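Local structure of putative oxygenase (Streptomyces viridochromogenes Tue57, 4XAA) at residues F20-A28 with R89-F99; T135-A146 with P181-V192. The protein probably acts as an iron- and 2-oxoglutarate-dependent oxygenase of the phytanoyl-CoA dioxygenase family, built on a double-stranded beta-helix that here holds a nickel ion. All blocks are in the same frame, centred on the assembly; numbering follows the deposited sequence.

Interaction 1 of 2, residues F20-A28 with R89-F99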
ATOM      1  N   PHE A  20       7.932   4.749   7.837  1.00 38.68           N
ATOM      2  CA  PHE A  20       7.040   5.054   6.720  1.00 42.09           C
ATOM      3  C   PHE A  20       7.256   6.492   6.252  1.00 40.22           C
ATOM      4  O   PHE A  20       7.629   7.339   7.056  1.00 42.94           O
ATOM      5  CB  PHE A  20       5.578   4.858   7.131  1.00 38.85           C
ATOM      6  CG  PHE A  20       5.129   5.801   8.213  1.00 40.71           C
ATOM      7  CD1 PHE A  20       5.395   5.526   9.543  1.00 39.95           C
ATOM      8  CD2 PHE A  20       4.453   6.968   7.898  1.00 42.23           C
ATOM      9  CE1 PHE A  20       4.988   6.399  10.546  1.00 47.89           C
ATOM     10  CE2 PHE A  20       4.043   7.849   8.899  1.00 46.78           C
ATOM     11  CZ  PHE A  20       4.312   7.566  10.222  1.00 42.49           C
ATOM     12  N   ALA A  21       7.009   6.777   4.975  1.00 37.27           N
ATOM     13  CA  ALA A  21       7.003   8.173   4.520  1.00 41.33           C
ATOM     14  C   ALA A  21       6.239   8.385   3.218  1.00 42.92           C
ATOM     15  O   ALA A  21       6.268   7.547   2.325  1.00 40.70           O
ATOM     16  CB  ALA A  21       8.417   8.682   4.369  1.00 39.87           C
ATOM     17  N   ASN A  22       5.547   9.514   3.114  1.00 42.23           N
ATOM     18  CA  ASN A  22       4.993   9.934   1.833  1.00 42.27           C
ATOM     19  C   ASN A  22       6.075  10.623   1.028  1.00 40.54           C
ATOM     20  O   ASN A  22       6.563  11.672   1.422  1.00 46.36           O
ATOM     21  CB  ASN A  22       3.800  10.865   2.028  1.00 42.67           C
ATOM     22  CG  ASN A  22       3.084  11.174   0.731  1.00 44.50           C
ATOM     23  OD1 ASN A  22       3.594  10.906  -0.359  1.00 48.27           O
ATOM     24  ND2 ASN A  22       1.889  11.740   0.842  1.00 44.22           N
ATOM     25  N   ALA A  23       6.450  10.027  -0.097  1.00 40.26           N
ATOM     26  CA  ALA A  23       7.530  10.555  -0.936  1.00 42.27           C
ATOM     27  C   ALA A  23       7.020  11.492  -2.027  1.00 42.19           C
ATOM     28  O   ALA A  23       7.798  12.027  -2.807  1.00 43.14           O
ATOM     29  CB  ALA A  23       8.306   9.415  -1.579  1.00 39.58           C
ATOM     30  N   GLY A  24       5.709  11.675  -2.093  1.00 45.11           N
ATOM     31  CA  GLY A  24       5.132  12.491  -3.136  1.00 47.52           C
ATOM     32  C   GLY A  24       5.157  11.778  -4.470  1.00 40.73           C
ATOM     33  O   GLY A  24       5.410  10.585  -4.528  1.00 46.53           O
ATOM     34  N   PRO A  25       4.870  12.516  -5.545  1.00 41.49           N
ATOM     35  CA  PRO A  25       4.790  11.989  -6.908  1.00 43.70           C
ATOM     36  C   PRO A  25       6.106  11.394  -7.392  1.00 44.06           C
ATOM     37  O   PRO A  25       7.190  11.853  -7.035  1.00 45.67           O
ATOM     38  CB  PRO A  25       4.407  13.213  -7.740  1.00 45.47           C
ATOM     39  CG  PRO A  25       3.777  14.163  -6.764  1.00 49.08           C
ATOM     40  CD  PRO A  25       4.528  13.950  -5.486  1.00 49.70           C
ATOM     41  N   VAL A  26       5.983  10.355  -8.208  1.00 41.48           N
ATOM     42  CA  VAL A  26       7.120   9.604  -8.704  1.00 46.78           C
ATOM     43  C   VAL A  26       6.944   9.410 -10.198  1.00 48.34           C
ATOM     44  O   VAL A  26       7.874   9.593 -10.977  1.00 47.88           O
ATOM     45  CB  VAL A  26       7.246   8.233  -8.025  1.00 42.79           C
ATOM     46  CG1 VAL A  26       8.316   7.406  -8.699  1.00 45.69           C
ATOM     47  CG2 VAL A  26       7.549   8.397  -6.553  1.00 50.72           C
ATOM     48  N   LEU A  27       5.733   9.030 -10.585  1.00 45.79           N
ATOM     49  CA  LEU A  27       5.392   8.902 -11.987  1.00 42.13           C
ATOM     50  C   LEU A  27       4.654  10.133 -12.475  1.00 42.69           C
ATOM     51  O   LEU A  27       3.966  10.800 -11.707  1.00 45.87           O
ATOM     52  CB  LEU A  27       4.536   7.666 -12.225  1.00 45.20           C
ATOM     53  CG  LEU A  27       5.166   6.350 -11.779  1.00 46.49           C
ATOM     54  CD1 LEU A  27       4.135   5.217 -11.821  1.00 39.40           C
ATOM     55  CD2 LEU A  27       6.388   6.042 -12.632  1.00 41.46           C
ATOM     56  N   ALA A  28       4.819  10.435 -13.757  1.00 40.96           N
ATOM     57  CA  ALA A  28       4.057  11.478 -14.402  1.00 41.57           C
ATOM     58  C   ALA A  28       2.573  11.213 -14.228  1.00 43.65           C
ATOM     59  O   ALA A  28       2.129  10.076 -14.367  1.00 47.07           O
ATOM     60  CB  ALA A  28       4.418  11.558 -15.883  1.00 50.97           C
ATOM     61  N   ARG A  89       7.672   0.455 -14.376  1.00 41.42           N
ATOM     62  CA  ARG A  89       8.439   1.675 -14.592  1.00 48.68           C
ATOM     63  C   ARG A  89       9.640   1.619 -13.668  1.00 46.04           C
ATOM     64  O   ARG A  89       9.544   1.167 -12.530  1.00 42.77           O
ATOM     65  CB  ARG A  89       7.610   2.943 -14.321  1.00 45.13           C
ATOM     66  CG  ARG A  89       6.450   3.179 -15.274  1.00 46.36           C
ATOM     67  CD  ARG A  89       6.927   3.480 -16.691  1.00 52.22           C
ATOM     68  NE  ARG A  89       7.739   4.691 -16.745  1.00 57.52           N
ATOM     69  CZ  ARG A  89       8.748   4.868 -17.590  1.00 67.32           C
ATOM     70  NH1 ARG A  89       9.059   3.908 -18.453  1.00 74.69           N
ATOM     71  NH2 ARG A  89       9.449   5.998 -17.576  1.00 68.73           N
ATOM     72  N   GLU A  90      10.771   2.069 -14.174  1.00 45.95           N
ATOM     73  CA  GLU A  90      12.025   1.977 -13.455  1.00 49.12           C
ATOM     74  C   GLU A  90      12.101   2.927 -12.259  1.00 47.29           C
ATOM     75  O   GLU A  90      12.859   2.684 -11.319  1.00 47.55           O
ATOM     76  CB  GLU A  90      13.178   2.264 -14.413  1.00 53.23           C
ATOM     77  CG  GLU A  90      12.990   3.559 -15.210  1.00 54.87           C
ATOM     78  CD  GLU A  90      12.241   3.361 -16.542  1.00 69.52           C
ATOM     79  OE1 GLU A  90      11.416   2.412 -16.667  1.00 62.05           O
ATOM     80  OE2 GLU A  90      12.488   4.166 -17.469  1.00 70.60           O
ATOM     81  N   GLU A  91      11.333   4.012 -12.295  1.00 45.70           N
ATOM     82  CA  GLU A  91      11.366   4.977 -11.208  1.00 43.00           C
ATOM     83  C   GLU A  91      10.930   4.349  -9.881  1.00 44.26           C
ATOM     84  O   GLU A  91      11.372   4.768  -8.802  1.00 46.44           O
ATOM     85  CB  GLU A  91      10.479   6.178 -11.531  1.00 51.73           C
ATOM     86  CG  GLU A  91      10.916   6.983 -12.749  1.00 52.85           C
ATOM     87  CD  GLU A  91      10.320   6.446 -14.039  1.00 59.08           C
ATOM     88  OE1 GLU A  91       9.933   5.251 -14.058  1.00 53.41           O
ATOM     89  OE2 GLU A  91      10.236   7.220 -15.024  1.00 59.83           O
ATOM     90  N   LEU A  92      10.074   3.339  -9.960  1.00 41.03           N
ATOM     91  CA  LEU A  92       9.506   2.743  -8.759  1.00 42.87           C
ATOM     92  C   LEU A  92      10.560   1.996  -7.970  1.00 40.57           C
ATOM     93  O   LEU A  92      10.737   2.244  -6.782  1.00 41.20           O
ATOM     94  CB  LEU A  92       8.354   1.818  -9.117  1.00 39.26           C
ATOM     95  CG  LEU A  92       7.198   2.594  -9.748  1.00 40.10           C
ATOM     96  CD1 LEU A  92       6.085   1.654 -10.190  1.00 42.79           C
ATOM     97  CD2 LEU A  92       6.676   3.636  -8.788  1.00 34.79           C
ATOM     98  N   ALA A  93      11.289   1.111  -8.639  1.00 44.55           N
ATOM     99  CA  ALA A  93      12.306   0.328  -7.949  1.00 41.15           C
ATOM    100  C   ALA A  93      13.467   1.220  -7.543  1.00 37.25           C
ATOM    101  O   ALA A  93      14.097   0.997  -6.517  1.00 39.29           O
ATOM    102  CB  ALA A  93      12.780  -0.809  -8.815  1.00 36.79           C
ATOM    103  N   GLN A  94      13.736   2.246  -8.342  1.00 38.48           N
ATOM    104  CA  GLN A  94      14.761   3.227  -7.990  1.00 36.69           C
ATOM    105  C   GLN A  94      14.369   4.044  -6.750  1.00 37.08           C
ATOM    106  O   GLN A  94      15.202   4.312  -5.889  1.00 35.76           O
ATOM    107  CB  GLN A  94      15.049   4.144  -9.189  1.00 43.51           C
ATOM    108  CG  GLN A  94      15.845   3.444 -10.310  1.00 38.94           C
ATOM    109  CD  GLN A  94      15.816   4.183 -11.640  1.00 46.23           C
ATOM    110  OE1 GLN A  94      15.180   5.236 -11.779  1.00 44.21           O
ATOM    111  NE2 GLN A  94      16.497   3.623 -12.632  1.00 38.82           N
ATOM    112  N   LEU A  95      13.103   4.419  -6.635  1.00 36.23           N
ATOM    113  CA  LEU A  95      12.637   5.032  -5.396  1.00 36.42           C
ATOM    114  C   LEU A  95      12.850   4.115  -4.188  1.00 41.50           C
ATOM    115  O   LEU A  95      13.346   4.551  -3.144  1.00 38.91           O
ATOM    116  CB  LEU A  95      11.157   5.391  -5.482  1.00 40.40           C
ATOM    117  CG  LEU A  95      10.647   6.105  -4.232  1.00 42.53           C
ATOM    118  CD1 LEU A  95      11.138   7.551  -4.246  1.00 44.97           C
ATOM    119  CD2 LEU A  95       9.135   6.057  -4.136  1.00 41.36           C
ATOM    120  N   ALA A  96      12.461   2.849  -4.335  1.00 36.83           N
ATOM    121  CA  ALA A  96      12.561   1.893  -3.249  1.00 35.50           C
ATOM    122  C   ALA A  96      14.016   1.636  -2.890  1.00 36.45           C
ATOM    123  O   ALA A  96      14.362   1.597  -1.718  1.00 41.83           O
ATOM    124  CB  ALA A  96      11.863   0.593  -3.614  1.00 39.28           C
ATOM    125  N   ALA A  97      14.870   1.463  -3.895  1.00 36.86           N
ATOM    126  CA  ALA A  97      16.302   1.305  -3.654  1.00 35.38           C
ATOM    127  C   ALA A  97      16.901   2.511  -2.907  1.00 44.34           C
ATOM    128  O   ALA A  97      17.704   2.343  -1.986  1.00 45.43           O
ATOM    129  CB  ALA A  97      17.027   1.084  -4.959  1.00 36.31           C
ATOM    130  N   ALA A  98      16.516   3.725  -3.296  1.00 37.81           N
ATOM    131  CA  ALA A  98      16.961   4.914  -2.577  1.00 41.21           C
ATOM    132  C   ALA A  98      16.530   4.874  -1.102  1.00 42.13           C
ATOM    133  O   ALA A  98      17.349   5.008  -0.197  1.00 46.01           O
ATOM    134  CB  ALA A  98      16.431   6.169  -3.249  1.00 32.16           C
ATOM    135  N   PHE A  99      15.243   4.678  -0.861  1.00 44.65           N
ATOM    136  CA  PHE A  99      14.728   4.693   0.505  1.00 42.64           C
ATOM    137  C   PHE A  99      15.380   3.635   1.370  1.00 39.39           C
ATOM    138  O   PHE A  99      15.724   3.885   2.512  1.00 43.01           O
ATOM    139  CB  PHE A  99      13.213   4.518   0.500  1.00 39.84           C
ATOM    140  CG  PHE A  99      12.481   5.811   0.392  1.00 42.17           C
ATOM    141  CD1 PHE A  99      12.512   6.536  -0.790  1.00 43.40           C
ATOM    142  CD2 PHE A  99      11.814   6.343   1.492  1.00 40.79           C
ATOM    143  CE1 PHE A  99      11.862   7.753  -0.890  1.00 42.66           C
ATOM    144  CE2 PHE A  99      11.158   7.551   1.400  1.00 41.07           C
ATOM    145  CZ  PHE A  99      11.177   8.258   0.207  1.00 44.53           C
TER

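Interaction 2 of 2, residues T135-A146 with P181-V192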
ATOM      1  N   THR A 135      15.076  -3.206   5.045  1.00 43.02           N
ATOM      2  CA  THR A 135      15.544  -4.288   4.187  1.00 46.99           C
ATOM      3  C   THR A 135      14.519  -4.594   3.095  1.00 46.30           C
ATOM      4  O   THR A 135      14.881  -4.885   1.952  1.00 43.19           O
ATOM      5  CB  THR A 135      15.838  -5.552   5.021  1.00 43.94           C
ATOM      6  OG1 THR A 135      16.974  -5.301   5.857  1.00 51.08           O
ATOM      7  CG2 THR A 135      16.139  -6.731   4.145  1.00 42.48           C
ATOM      8  N   VAL A 136      13.237  -4.507   3.451  1.00 40.51           N
ATOM      9  CA  VAL A 136      12.147  -4.773   2.517  1.00 41.44           C
ATOM     10  C   VAL A 136      11.097  -3.690   2.724  1.00 40.46           C
ATOM     11  O   VAL A 136      10.702  -3.432   3.848  1.00 39.38           O
ATOM     12  CB  VAL A 136      11.525  -6.204   2.730  1.00 36.72           C
ATOM     13  CG1 VAL A 136      10.629  -6.600   1.578  1.00 36.59           C
ATOM     14  CG2 VAL A 136      12.604  -7.243   2.890  1.00 35.10           C
ATOM     15  N   CYS A 137      10.667  -3.029   1.656  1.00 42.48           N
ATOM     16  CA  CYS A 137       9.629  -2.015   1.799  1.00 41.90           C
ATOM     17  C   CYS A 137       8.468  -2.228   0.853  1.00 37.19           C
ATOM     18  O   CYS A 137       8.580  -2.946  -0.125  1.00 41.72           O
ATOM     19  CB  CYS A 137      10.200  -0.608   1.579  1.00 41.80           C
ATOM     20  SG  CYS A 137      10.822  -0.335  -0.096  1.00 40.71           S
ATOM     21  N   ASN A 138       7.347  -1.591   1.172  1.00 42.71           N
ATOM     22  CA  ASN A 138       6.190  -1.534   0.302  1.00 38.62           C
ATOM     23  C   ASN A 138       6.053  -0.157  -0.288  1.00 39.24           C
ATOM     24  O   ASN A 138       6.112   0.837   0.430  1.00 40.60           O
ATOM     25  CB  ASN A 138       4.910  -1.879   1.061  1.00 39.21           C
ATOM     26  CG  ASN A 138       4.742  -3.381   1.297  1.00 44.00           C
ATOM     27  OD1 ASN A 138       4.305  -4.119   0.409  1.00 46.70           O
ATOM     28  ND2 ASN A 138       5.066  -3.831   2.505  1.00 45.49           N
ATOM     29  N   LEU A 139       5.873  -0.087  -1.600  1.00 38.75           N
ATOM     30  CA  LEU A 139       5.541   1.185  -2.227  1.00 40.18           C
ATOM     31  C   LEU A 139       4.055   1.198  -2.468  1.00 42.65           C
ATOM     32  O   LEU A 139       3.526   0.320  -3.146  1.00 40.89           O
ATOM     33  CB  LEU A 139       6.295   1.397  -3.546  1.00 45.82           C
ATOM     34  CG  LEU A 139       7.610   2.179  -3.476  1.00 46.31           C
ATOM     35  CD1 LEU A 139       8.570   1.485  -2.545  1.00 43.19           C
ATOM     36  CD2 LEU A 139       8.221   2.304  -4.851  1.00 43.25           C
ATOM     37  N   SER A 140       3.378   2.174  -1.881  1.00 42.47           N
ATOM     38  CA  SER A 140       1.950   2.317  -2.066  1.00 39.75           C
ATOM     39  C   SER A 140       1.717   3.464  -3.016  1.00 40.36           C
ATOM     40  O   SER A 140       1.903   4.629  -2.656  1.00 40.21           O
ATOM     41  CB  SER A 140       1.238   2.554  -0.732  1.00 38.74           C
ATOM     42  OG  SER A 140       1.502   1.497   0.182  1.00 40.69           O
ATOM     43  N   ILE A 141       1.343   3.123  -4.242  1.00 40.74           N
ATOM     44  CA  ILE A 141       1.007   4.122  -5.239  1.00 46.46           C
ATOM     45  C   ILE A 141      -0.468   4.458  -5.120  1.00 42.70           C
ATOM     46  O   ILE A 141      -1.330   3.663  -5.481  1.00 43.85           O
ATOM     47  CB  ILE A 141       1.315   3.649  -6.676  1.00 42.60           C
ATOM     48  CG1 ILE A 141       2.743   3.110  -6.776  1.00 38.13           C
ATOM     49  CG2 ILE A 141       1.111   4.792  -7.644  1.00 42.34           C
ATOM     50  CD1 ILE A 141       2.996   2.322  -8.052  1.00 40.76           C
ATOM     51  N   CYS A 142      -0.741   5.650  -4.613  1.00 41.31           N
ATOM     52  CA  CYS A 142      -2.098   6.108  -4.357  1.00 39.55           C
ATOM     53  C   CYS A 142      -2.782   6.617  -5.616  1.00 42.94           C
ATOM     54  O   CYS A 142      -2.298   7.540  -6.274  1.00 45.37           O
ATOM     55  CB  CYS A 142      -2.049   7.187  -3.282  1.00 42.01           C
ATOM     56  SG  CYS A 142      -1.029   6.587  -1.912  1.00 47.70           S
ATOM     57  N   LEU A 143      -3.897   5.999  -5.969  1.00 37.96           N
ATOM     58  CA  LEU A 143      -4.594   6.374  -7.187  1.00 43.96           C
ATOM     59  C   LEU A 143      -5.769   7.248  -6.782  1.00 48.17           C
ATOM     60  O   LEU A 143      -6.529   7.720  -7.615  1.00 56.54           O
ATOM     61  CB  LEU A 143      -5.052   5.135  -7.973  1.00 45.23           C
ATOM     62  CG  LEU A 143      -4.045   3.987  -8.146  1.00 39.95           C
ATOM     63  CD1 LEU A 143      -4.711   2.782  -8.799  1.00 42.78           C
ATOM     64  CD2 LEU A 143      -2.833   4.422  -8.956  1.00 37.71           C
ATOM     65  N   ASP A 144      -5.893   7.473  -5.480  1.00 45.28           N
ATOM     66  CA  ASP A 144      -6.890   8.387  -4.949  1.00 48.50           C
ATOM     67  C   ASP A 144      -6.343   9.292  -3.832  1.00 47.67           C
ATOM     68  O   ASP A 144      -5.319   8.987  -3.202  1.00 44.74           O
ATOM     69  CB  ASP A 144      -8.091   7.600  -4.435  1.00 45.96           C
ATOM     70  CG  ASP A 144      -8.846   6.915  -5.546  1.00 49.51           C
ATOM     71  OD1 ASP A 144      -9.484   7.628  -6.342  1.00 51.31           O
ATOM     72  OD2 ASP A 144      -8.806   5.668  -5.634  1.00 49.70           O
ATOM     73  N   ASP A 145      -7.014  10.426  -3.640  1.00 46.90           N
ATOM     74  CA  ASP A 145      -6.924  11.206  -2.407  1.00 44.59           C
ATOM     75  C   ASP A 145      -7.399  10.343  -1.243  1.00 48.00           C
ATOM     76  O   ASP A 145      -8.474   9.765  -1.307  1.00 53.06           O
ATOM     77  CB  ASP A 145      -7.791  12.462  -2.487  1.00 42.16           C
ATOM     78  CG  ASP A 145      -7.199  13.537  -3.382  1.00 47.68           C
ATOM     79  OD1 ASP A 145      -6.419  13.200  -4.288  1.00 50.04           O
ATOM     80  OD2 ASP A 145      -7.515  14.731  -3.174  1.00 54.43           O
ATOM     81  N   ALA A 146      -6.609  10.252  -0.184  1.00 44.63           N
ATOM     82  CA  ALA A 146      -7.021   9.488   0.976  1.00 45.58           C
ATOM     83  C   ALA A 146      -6.626  10.180   2.275  1.00 47.60           C
ATOM     84  O   ALA A 146      -5.536  10.732   2.390  1.00 49.62           O
ATOM     85  CB  ALA A 146      -6.428   8.090   0.916  1.00 54.01           C
ATOM     86  N   PRO A 181      -2.240  10.863   5.259  1.00 47.89           N
ATOM     87  CA  PRO A 181      -2.945  11.545   4.168  1.00 48.19           C
ATOM     88  C   PRO A 181      -2.108  11.542   2.891  1.00 44.56           C
ATOM     89  O   PRO A 181      -0.885  11.721   2.947  1.00 42.53           O
ATOM     90  CB  PRO A 181      -3.128  12.975   4.700  1.00 44.70           C
ATOM     91  CG  PRO A 181      -2.980  12.863   6.166  1.00 45.49           C
ATOM     92  CD  PRO A 181      -2.010  11.757   6.408  1.00 45.65           C
ATOM     93  N   VAL A 182      -2.764  11.336   1.754  1.00 44.57           N
ATOM     94  CA  VAL A 182      -2.085  11.323   0.465  1.00 43.26           C
ATOM     95  C   VAL A 182      -2.937  11.992  -0.605  1.00 41.11           C
ATOM     96  O   VAL A 182      -4.159  11.999  -0.527  1.00 42.35           O
ATOM     97  CB  VAL A 182      -1.749   9.875   0.004  1.00 42.37           C
ATOM     98  CG1 VAL A 182      -0.901   9.139   1.050  1.00 39.86           C
ATOM     99  CG2 VAL A 182      -3.024   9.096  -0.285  1.00 43.48           C
ATOM    100  N   SER A 183      -2.290  12.568  -1.609  1.00 44.63           N
ATOM    101  CA  SER A 183      -2.998  12.964  -2.819  1.00 44.96           C
ATOM    102  C   SER A 183      -2.770  11.897  -3.875  1.00 42.03           C
ATOM    103  O   SER A 183      -1.785  11.170  -3.816  1.00 40.93           O
ATOM    104  CB  SER A 183      -2.521  14.323  -3.328  1.00 40.35           C
ATOM    105  OG  SER A 183      -2.115  15.150  -2.253  1.00 47.77           O
ATOM    106  N   GLN A 184      -3.679  11.806  -4.836  1.00 42.71           N
ATOM    107  CA  GLN A 184      -3.498  10.929  -5.978  1.00 40.17           C
ATOM    108  C   GLN A 184      -2.138  11.187  -6.636  1.00 43.28           C
ATOM    109  O   GLN A 184      -1.796  12.316  -6.961  1.00 40.13           O
ATOM    110  CB  GLN A 184      -4.633  11.128  -6.981  1.00 43.17           C
ATOM    111  CG  GLN A 184      -4.349  10.552  -8.353  1.00 49.57           C
ATOM    112  CD  GLN A 184      -5.519  10.687  -9.320  1.00 50.87           C
ATOM    113  OE1 GLN A 184      -6.675  10.825  -8.915  1.00 46.54           O
ATOM    114  NE2 GLN A 184      -5.216  10.633 -10.612  1.00 53.53           N
ATOM    115  N   GLY A 185      -1.354  10.131  -6.794  1.00 47.96           N
ATOM    116  CA  GLY A 185      -0.028  10.244  -7.363  1.00 41.53           C
ATOM    117  C   GLY A 185       1.055  10.050  -6.325  1.00 41.38           C
ATOM    118  O   GLY A 185       2.190   9.717  -6.663  1.00 43.53           O
ATOM    119  N   ASP A 186       0.719  10.278  -5.058  1.00 39.34           N
ATOM    120  CA  ASP A 186       1.687  10.079  -3.988  1.00 39.33           C
ATOM    121  C   ASP A 186       2.135   8.630  -3.918  1.00 40.33           C
ATOM    122  O   ASP A 186       1.383   7.716  -4.214  1.00 43.02           O
ATOM    123  CB  ASP A 186       1.111  10.502  -2.644  1.00 41.41           C
ATOM    124  CG  ASP A 186       0.977  12.003  -2.518  1.00 45.32           C
ATOM    125  OD1 ASP A 186       1.521  12.733  -3.383  1.00 47.47           O
ATOM    126  OD2 ASP A 186       0.342  12.449  -1.543  1.00 44.61           O
ATOM    127  N   VAL A 187       3.386   8.432  -3.552  1.00 41.41           N
ATOM    128  CA  VAL A 187       3.887   7.105  -3.286  1.00 39.19           C
ATOM    129  C   VAL A 187       4.349   7.059  -1.843  1.00 40.61           C
ATOM    130  O   VAL A 187       5.257   7.790  -1.451  1.00 44.51           O
ATOM    131  CB  VAL A 187       5.036   6.725  -4.222  1.00 41.25           C
ATOM    132  CG1 VAL A 187       5.619   5.392  -3.816  1.00 42.45           C
ATOM    133  CG2 VAL A 187       4.539   6.682  -5.658  1.00 42.50           C
ATOM    134  N   VAL A 188       3.684   6.231  -1.044  1.00 42.87           N
ATOM    135  CA  VAL A 188       4.066   6.029   0.339  1.00 35.52           C
ATOM    136  C   VAL A 188       4.987   4.840   0.377  1.00 40.71           C
ATOM    137  O   VAL A 188       4.735   3.844  -0.291  1.00 41.35           O
ATOM    138  CB  VAL A 188       2.856   5.779   1.224  1.00 39.97           C
ATOM    139  CG1 VAL A 188       3.280   5.578   2.680  1.00 36.80           C
ATOM    140  CG2 VAL A 188       1.892   6.931   1.083  1.00 40.06           C
ATOM    141  N   VAL A 189       6.067   4.942   1.134  1.00 35.89           N
ATOM    142  CA  VAL A 189       6.934   3.799   1.293  1.00 40.16           C
ATOM    143  C   VAL A 189       7.010   3.446   2.777  1.00 40.23           C
ATOM    144  O   VAL A 189       7.238   4.305   3.620  1.00 35.59           O
ATOM    145  CB  VAL A 189       8.314   4.080   0.670  1.00 40.20           C
ATOM    146  CG1 VAL A 189       8.566   5.552   0.641  1.00 47.15           C
ATOM    147  CG2 VAL A 189       9.425   3.334   1.375  1.00 41.99           C
ATOM    148  N   HIS A 190       6.747   2.188   3.106  1.00 36.94           N
ATOM    149  CA  HIS A 190       6.812   1.803   4.501  1.00 36.15           C
ATOM    150  C   HIS A 190       7.527   0.488   4.673  1.00 38.43           C
ATOM    151  O   HIS A 190       7.488  -0.404   3.810  1.00 35.78           O
ATOM    152  CB  HIS A 190       5.415   1.767   5.137  1.00 34.44           C
ATOM    153  CG  HIS A 190       4.522   0.679   4.633  1.00 41.67           C
ATOM    154  ND1 HIS A 190       3.696   0.839   3.542  1.00 42.05           N
ATOM    155  CD2 HIS A 190       4.282  -0.571   5.106  1.00 40.90           C
ATOM    156  CE1 HIS A 190       3.007  -0.273   3.344  1.00 41.56           C
ATOM    157  NE2 HIS A 190       3.343  -1.143   4.281  1.00 43.32           N
ATOM    158  N   ASP A 191       8.230   0.401   5.791  1.00 37.01           N
ATOM    159  CA  ASP A 191       9.009  -0.777   6.118  1.00 40.42           C
ATOM    160  C   ASP A 191       8.044  -1.946   6.379  1.00 39.96           C
ATOM    161  O   ASP A 191       6.976  -1.745   6.944  1.00 40.42           O
ATOM    162  CB  ASP A 191       9.898  -0.471   7.325  1.00 34.62           C
ATOM    163  CG  ASP A 191      10.969  -1.505   7.539  1.00 39.39           C
ATOM    164  OD1 ASP A 191      10.606  -2.700   7.633  1.00 39.58           O
ATOM    165  OD2 ASP A 191      12.166  -1.125   7.611  1.00 39.45           O
ATOM    166  N   VAL A 192       8.387  -3.153   5.949  1.00 38.37           N
ATOM    167  CA  VAL A 192       7.463  -4.271   6.135  1.00 39.47           C
ATOM    168  C   VAL A 192       7.311  -4.638   7.605  1.00 41.32           C
ATOM    169  O   VAL A 192       6.381  -5.344   7.965  1.00 42.69           O
ATOM    170  CB  VAL A 192       7.903  -5.533   5.369  1.00 39.35           C
ATOM    171  CG1 VAL A 192       7.703  -5.358   3.871  1.00 35.66           C
ATOM    172  CG2 VAL A 192       9.331  -5.873   5.702  1.00 39.21           C
TER
HETATM  173  O   HOH W   1      12.673  -4.116   6.588  1.00 40.77           O
HETATM  174  O   HOH W   2       3.537   2.364   1.463  1.00 44.01           O

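Interaction 1 of 2, residues F20-A28 with R89-F99
Val-26 faces helix 90-100 with both of its methyls, each meeting a different turn. With CG1 anti to the backbone N (chi1 172°), CG1 lies 3.8 Å from CB of Glu-91, the two side chains sliding past each other in opposite directions, while CG2 crosses Leu-95 at a slant and comes 3.7 Å from its CD2. Leu-27 runs across the aliphatic base of Arg-89, its CD2 at 3.7 Å from Arg-89 CB. The guanidinium turns back to its own segment: NH2 forms a salt bridge with Glu-91 OE2, with a weak hydrogen bond, and NH1 faces Glu-90 OE1 by charge alone.

Farther along the helix the Phe-99 ring takes over the contact. The CB of Ala-21 sits at the ring edge, near its plane, and CB of Ala-23 approaches CZ obliquely at 3.6 Å. No hydrogen bond joins the segments, so the contact rests on apolar packing. An Asx turn spans Ala-23, Gly-24 N donating to Asn-22 OD1 at 2.8 Å from above the carbonyl plane.

Strand 20-25 is an outermost strand of the large sheet, hydrogen-bonded to strand 186-191. Segment 90-99 runs obliquely antiparallel to it, at 145°, also packing against strand 136-142 through Leu-92 and Leu-95, while Phe-99 reaches helix 8-18.

Interaction 2 of 2, residues T135-A146 with P181-V192
Asn-138 lays its CB over one face of the His-190 imidazole, a CH-pi contact with CB 3.8 Å from the ring centroid. The amide of Asn-138 is turned only 23° from the ring plane, and its ND2 continues to CG1 of Val-192, which crosses it at about a right angle. A chi1 of 68° puts the imidazole between the backbone N and carbonyl carbon of His-190 and swings the ring across to Asn-138, with Ser-140 OG at its edge. Water 2 lies in the ring plane, 2.6 Å from ND1 of His-190; it donates to Asn-138 O and is hydrogen-bonded to Ser-140 OG. The second ring nitrogen, NE2, is hydrogen-bonded to OD2 of Asp-127, a nickel ligand, so His-190 belongs to the second shell and may help to orient that carboxylate.

The backbones that carry these groups pair antiparallel. Asn-138 with His-190 and Ser-140 with Val-188 are hydrogen-bonded pairs, the shortest link being Ser-140 N to Val-188 O at 2.7 Å, nearly straight at 177°. The opposite face is apolar: CG of Leu-139 meets CG1 of Val-187 at 3.8 Å, and Ile-141 lies alongside Val-187.

Past the strands, a type II turn from Ser-183 to Asp-186 is tied to the other segment by two bonds, from Gly-185 N to Cys-142 O and from Gln-184 N to Asp-145 OD1 (3.1 Å). Cys-142 SG packs on Val-182 CG2 at 3.6 Å, and Ala-146 pairs with Val-182 in a single bridge.

Strand 136-142 is flanked on its far edge by strand 207-215, and strand 186-191 by strand 20-25. Helix 90-100 covers the face bearing Leu-139, Val-187 and Val-189, while helix 29-47 packs on Ile-141, Leu-143 and Gln-184.

Both interactions are largely buried and share one sheet, since strands 20-25 and 186-191 are neighbours in it; their centres lie about 9 Å apart. Backbone pairing carries interaction 2, close to the chain centre, whereas interaction 1 lies farther out and joins a helix to an outermost strand by side chains alone. The two meet where Phe-99 CE2 packs on Val-189 CG1 (3.4 Å) and where Leu-92 O comes near Leu-139 CD2, so the helix spans both. Probable backbone hydrogen bonds from Ala-21 to Val-189 and Ala-23 to Val-187 tie the strands. The face toward the helix is packed with apolar side chains, whereas that carrying Asn-138 and His-190 turns toward the nickel site.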